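Hypothetical membrane protein (Corynebacterium glutamicum, PDB 6JSC) binds heme b in the C-terminal domain of HtaA studied here and probably passes it on during corynebacterial heme uptake. Local coordinates at residues I61-S66 with A81-S86; G4-S9 with S162-G167. The protein carries 1 engineered substitution. One frame throughout, in Å; residues are numbered along the deposited sequence.

Contact 1 of 2, residues I61-S66 with A81-S86; sequences INFPGS and ANIEIS. With NA (sodium ion), chain D.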
loop_
_atom_site.group_PDB
_atom_site.type_symbol
_atom_site.label_atom_id
_atom_site.label_comp_id
_atom_site.label_asym_id
_atom_site.label_seq_id
_atom_site.Cartn_x
_atom_site.Cartn_y
_atom_site.Cartn_z
ATOM N N ILE A 61 -7.657 0.769 -8.408
ATOM C CA ILE A 61 -6.453 1.254 -9.088
ATOM C C ILE A 61 -5.347 0.254 -8.749
ATOM O O ILE A 61 -4.994 0.101 -7.574
ATOM C CB ILE A 61 -6.049 2.655 -8.596
ATOM C CG1 ILE A 61 -7.257 3.592 -8.397
ATOM C CG2 ILE A 61 -5.003 3.251 -9.529
ATOM C CD1 ILE A 61 -7.950 4.021 -9.664
ATOM N N ASN A 62 -4.803 -0.420 -9.760
ATOM C CA ASN A 62 -3.905 -1.552 -9.537
ATOM C C ASN A 62 -2.474 -1.204 -9.916
ATOM O O ASN A 62 -2.234 -0.621 -10.979
ATOM C CB ASN A 62 -4.369 -2.762 -10.343
ATOM C CG ASN A 62 -5.577 -3.421 -9.719
ATOM O OD1 ASN A 62 -6.717 -3.067 -10.014
ATOM N ND2 ASN A 62 -5.329 -4.369 -8.828
ATOM N N PHE A 63 -1.527 -1.570 -9.053
ATOM C CA PHE A 63 -0.121 -1.320 -9.310
ATOM C C PHE A 63 0.680 -2.619 -9.271
ATOM O O PHE A 63 0.366 -3.526 -8.488
ATOM C CB PHE A 63 0.439 -0.348 -8.268
ATOM C CG PHE A 63 -0.245 0.985 -8.276
ATOM C CD1 PHE A 63 0.202 1.994 -9.122
ATOM C CD2 PHE A 63 -1.344 1.232 -7.457
ATOM C CE1 PHE A 63 -0.432 3.224 -9.155
ATOM C CE2 PHE A 63 -1.988 2.469 -7.481
ATOM C CZ PHE A 63 -1.523 3.471 -8.333
ATOM N N PRO A 64 1.705 -2.741 -10.105
ATOM C CA PRO A 64 2.657 -3.844 -9.959
ATOM C C PRO A 64 3.767 -3.444 -9.003
ATOM O O PRO A 64 3.762 -2.325 -8.484
ATOM C CB PRO A 64 3.211 -3.981 -11.376
ATOM C CG PRO A 64 3.347 -2.515 -11.792
ATOM C CD PRO A 64 2.125 -1.806 -11.166
ATOM N N GLY A 65 4.732 -4.326 -8.787
ATOM C CA GLY A 65 5.950 -3.991 -8.079
ATOM C C GLY A 65 5.945 -4.461 -6.632
ATOM O O GLY A 65 4.898 -4.649 -6.005
ATOM N N SER A 66 7.150 -4.603 -6.074
ATOM C CA SER A 66 7.311 -5.107 -4.713
ATOM C C SER A 66 8.318 -4.302 -3.904
ATOM O O SER A 66 9.286 -3.750 -4.446
ATOM C CB SER A 66 7.721 -6.579 -4.708
ATOM O OG SER A 66 8.901 -6.770 -5.449
ATOM N N ALA A 81 3.609 -6.579 -2.161
ATOM C CA ALA A 81 3.632 -6.518 -3.622
ATOM C C ALA A 81 2.247 -6.269 -4.211
ATOM O O ALA A 81 1.215 -6.587 -3.610
ATOM C CB ALA A 81 4.199 -7.797 -4.221
ATOM N N ASN A 82 2.234 -5.716 -5.425
ATOM C CA ASN A 82 1.011 -5.576 -6.208
ATOM C C ASN A 82 -0.086 -4.834 -5.445
ATOM O O ASN A 82 -1.219 -5.314 -5.320
ATOM C CB ASN A 82 0.516 -6.943 -6.702
ATOM C CG ASN A 82 1.529 -7.637 -7.583
ATOM O OD1 ASN A 82 2.056 -7.037 -8.518
ATOM N ND2 ASN A 82 1.824 -8.901 -7.283
ATOM N N ILE A 83 0.236 -3.633 -4.965
ATOM C CA ILE A 83 -0.740 -2.884 -4.183
ATOM C C ILE A 83 -1.926 -2.471 -5.049
ATOM O O ILE A 83 -1.808 -2.251 -6.264
ATOM C CB ILE A 83 -0.161 -1.686 -3.395
ATOM C CG1 ILE A 83 0.224 -0.507 -4.293
ATOM C CG2 ILE A 83 1.001 -2.122 -2.515
ATOM C CD1 ILE A 83 0.327 0.815 -3.531
ATOM N N GLU A 84 -3.091 -2.365 -4.411
ATOM C CA GLU A 84 -4.316 -1.946 -5.070
ATOM C C GLU A 84 -5.049 -0.998 -4.136
ATOM O O GLU A 84 -5.209 -1.297 -2.945
ATOM C CB GLU A 84 -5.204 -3.152 -5.398
ATOM C CG GLU A 84 -6.622 -2.814 -5.867
ATOM C CD GLU A 84 -7.464 -4.058 -6.083
ATOM O OE1 GLU A 84 -6.871 -5.154 -6.211
ATOM O OE2 GLU A 84 -8.715 -3.942 -6.119
ATOM N N ILE A 85 -5.477 0.141 -4.675
ATOM C CA ILE A 85 -6.346 1.080 -3.978
ATOM C C ILE A 85 -7.763 0.831 -4.472
ATOM O O ILE A 85 -8.074 1.064 -5.647
ATOM C CB ILE A 85 -5.929 2.530 -4.246
ATOM C CG1 ILE A 85 -4.516 2.793 -3.724
ATOM C CG2 ILE A 85 -6.935 3.486 -3.601
ATOM C CD1 ILE A 85 -3.924 4.114 -4.219
ATOM N N SER A 86 -8.624 0.334 -3.583
ATOM C CA SER A 86 -10.028 0.104 -3.883
ATOM C C SER A 86 -10.852 1.097 -3.071
ATOM O O SER A 86 -10.545 1.351 -1.902
ATOM C CB SER A 86 -10.392 -1.334 -3.505
ATOM O OG SER A 86 -11.729 -1.654 -3.836
HETATM NA NA NA D . -12.675 -1.684 -6.011
HETATM O O HOH W 1 2.893 -2.542 -5.766
HETATM O O HOH W 2 4.379 -7.133 -9.638
HETATM O O HOH W 3 -13.802 -1.627 -8.113
HETATM O O HOH W 4 -13.151 -3.999 -5.736
HETATM O O HOH W 5 -14.606 -0.813 -5.073
#
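F63 touches I83 and I85 along one side of its ring, on the buried side of this antiparallel pairing between strands 58-62 and 76-88. With CG anti to the carbonyl carbon (chi1 -61°), CD2 comes obliquely to 3.9 Å from I83 CG1, and CE2 meets I85 CD1 at 4.1 Å. The carbonyl O of I83 sits at the ring edge, in its plane, and also accepts the backbone bond from F63 N. I61 and I85, a hydrogen-bonded pair, turn their beta-branched side chains to the same interior, a shape well suited to strands, where F161 and V52 add further cover.

The opposite face is looser and polar. N62 and E84 lie side by side, amide and carboxylate planes 51° apart, joined by a weak bond of 3.1 Å from N62 ND2 to E84 OE1. OE1 also takes a salt bridge from R112, while S60 OG bonds to OE2. Past N62 the register slips by one, and water joins the direct bond from N82 N to G65 O: one molecule links P64 O and G65 O to I83 N, another G65 N to N82 OD1. N82 ND2 bonds to D97. At G65 (phi 101°) a beta carbon would collide with P64 O, so glycine suits it; N82 takes the left-handed conformation that asparagine often adopts at corners. The chemistry implies an apolar inner face and a polar, hydrated outer one, bridged at one end by the sodium ion that S86 OG shares with S60 OG and G59 O.

Contact 2 of 2, residues G4-S9 with S162-G167; sequences GVTQAS and SATLGG. With NA (sodium ion), chain E.
T164 places its OG1 between the backbone N and the carbonyl carbon (chi1 55°), aiming the hydroxyl at Q7 N, which donates to it at 3.1 Å. Two residues, T6 and Q7, stand opposite the single T164, which makes a classic beta bulge in an otherwise antiparallel pairing of the N-terminal strand 3-12 with the C-terminal strand 159-166. T6 N takes T164 O, so Q7 N turns to the T164 hydroxyl instead, by a bent bond (137°), while T164 N bonds to Q7 O at 2.8 Å. T6 CB lies 3.5 Å from T164 OG1, the two threonines crossing on the solvent side. Q7 bends its own chain back, NE2 donating to A8 O with that oxygen in the amide plane.

On the other face, short and branched apolar residues fill the interior. A8 CB meets A163 CB at 3.9 Å, small groups that let I61 of strand 58-62 come in over A8, while V5 CG2 touches L165 CD2 at 4.2 Å. G4 suits its place because a side chain there would press on G166 O; G166 N in turn gives a sound bond to G4 O.

The corner at T6 also turns V5 O outward to a sodium ion, which is completed by four waters and N48 O. One of those waters is shared: it binds the sodium at 2.5 Å and donates a hydrogen bond to T6 O at 2.8 Å.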
loop_
_atom_site.group_PDB
_atom_site.type_symbol
_atom_site.label_atom_id
_atom_site.label_comp_id
_atom_site.label_asym_id
_atom_site.label_seq_id
_atom_site.Cartn_x
_atom_site.Cartn_y
_atom_site.Cartn_z
ATOM N N GLY A 4 -11.796 2.927 -17.823
ATOM C CA GLY A 4 -10.520 2.306 -17.560
ATOM C C GLY A 4 -9.508 3.300 -17.019
ATOM O O GLY A 4 -9.568 4.499 -17.282
ATOM N N VAL A 5 -8.570 2.787 -16.235
ATOM C CA VAL A 5 -7.413 3.568 -15.815
ATOM C C VAL A 5 -6.436 3.627 -16.985
ATOM O O VAL A 5 -6.043 2.591 -17.531
ATOM C CB VAL A 5 -6.759 2.944 -14.577
ATOM C CG1 VAL A 5 -5.419 3.608 -14.290
ATOM C CG2 VAL A 5 -7.695 3.057 -13.366
ATOM N N THR A 6 -6.061 4.841 -17.391
ATOM C CA THR A 6 -5.045 5.013 -18.424
ATOM C C THR A 6 -3.646 4.976 -17.816
ATOM O O THR A 6 -2.859 4.068 -18.106
ATOM C CB THR A 6 -5.296 6.322 -19.175
ATOM O OG1 THR A 6 -6.593 6.262 -19.781
ATOM C CG2 THR A 6 -4.257 6.526 -20.263
ATOM N N GLN A 7 -3.344 5.936 -16.941
ATOM C CA GLN A 7 -2.094 5.974 -16.192
ATOM C C GLN A 7 -2.401 6.354 -14.755
ATOM O O GLN A 7 -3.120 7.328 -14.513
ATOM C CB GLN A 7 -1.131 7.024 -16.763
ATOM C CG GLN A 7 0.180 7.096 -15.994
ATOM C CD GLN A 7 1.006 5.861 -16.238
ATOM O OE1 GLN A 7 1.378 5.610 -17.374
ATOM N NE2 GLN A 7 1.279 5.083 -15.202
ATOM N N ALA A 8 -1.824 5.620 -13.807
ATOM C CA ALA A 8 -1.969 5.948 -12.402
ATOM C C ALA A 8 -0.611 6.015 -11.723
ATOM O O ALA A 8 0.370 5.391 -12.152
ATOM C CB ALA A 8 -2.840 4.921 -11.669
ATOM N N SER A 9 -0.570 6.810 -10.661
ATOM C CA SER A 9 0.591 6.884 -9.790
ATOM C C SER A 9 0.102 6.971 -8.355
ATOM O O SER A 9 -1.001 7.459 -8.089
ATOM C CB SER A 9 1.450 8.103 -10.111
ATOM O OG SER A 9 0.681 9.280 -9.979
ATOM N N SER A 162 -3.147 9.518 -8.062
ATOM C CA SER A 162 -3.795 10.244 -9.143
ATOM C C SER A 162 -3.825 9.320 -10.349
ATOM O O SER A 162 -2.913 8.511 -10.547
ATOM C CB SER A 162 -3.057 11.546 -9.476
ATOM O OG SER A 162 -1.751 11.273 -9.938
ATOM N N ALA A 163 -4.889 9.419 -11.141
ATOM C CA ALA A 163 -5.023 8.560 -12.307
ATOM C C ALA A 163 -5.712 9.339 -13.412
ATOM O O ALA A 163 -6.643 10.109 -13.153
ATOM C CB ALA A 163 -5.846 7.312 -11.989
ATOM N N THR A 164 -5.244 9.149 -14.638
ATOM C CA THR A 164 -6.012 9.563 -15.800
ATOM C C THR A 164 -6.904 8.405 -16.234
ATOM O O THR A 164 -6.542 7.231 -16.084
ATOM C CB THR A 164 -5.079 9.996 -16.933
ATOM O OG1 THR A 164 -4.161 8.938 -17.233
ATOM C CG2 THR A 164 -4.283 11.230 -16.514
ATOM N N LEU A 165 -8.096 8.736 -16.729
ATOM C CA LEU A 165 -9.116 7.748 -17.051
ATOM C C LEU A 165 -9.514 7.850 -18.518
ATOM O O LEU A 165 -9.431 8.922 -19.121
ATOM C CB LEU A 165 -10.376 7.971 -16.206
ATOM C CG LEU A 165 -10.200 8.014 -14.692
ATOM C CD1 LEU A 165 -11.553 8.242 -14.046
ATOM C CD2 LEU A 165 -9.584 6.721 -14.197
ATOM N N GLY A 166 -9.974 6.734 -19.079
ATOM C CA GLY A 166 -10.433 6.712 -20.460
ATOM C C GLY A 166 -10.872 5.315 -20.842
ATOM O O GLY A 166 -10.645 4.343 -20.116
ATOM N N GLY A 167 -11.504 5.225 -22.006
ATOM C CA GLY A 167 -11.942 3.937 -22.512
ATOM C C GLY A 167 -13.224 3.453 -21.868
ATOM O O GLY A 167 -13.211 2.544 -21.033
HETATM NA NA NA E . -5.459 0.634 -18.523
HETATM O O HOH W 6 -7.869 4.022 -20.465
HETATM O O HOH W 7 -3.778 1.991 -19.702
HETATM O O HOH W 8 -7.365 -0.260 -17.242
HETATM O O HOH W 9 -7.058 1.278 -20.212
HETATM O O HOH W 10 -5.164 -1.362 -19.795
#

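The two contacts, with centres 14 Å apart, meet through their apolar faces: I61 CG2 lies 3.5 Å from A8 CB, and I61 CD1 is 3.8 Å from V5 CG2. The F63 ring also comes within 3.8 Å of the backbone, from CE1 to A8 O. Contact 2 joins the two ends of the domain, and contact 1 falls within the chain between them, so the packing of I61 and F63 on strand 3-12 links local and long-range pairing in one hydrophobic interior. Each gives one protein ligand to a separate sodium ion, S86 OG in one and V5 O in the other. Both lie away from the heme pocket, although strand 76-88 of contact 1 begins with L76, a residue of that pocket.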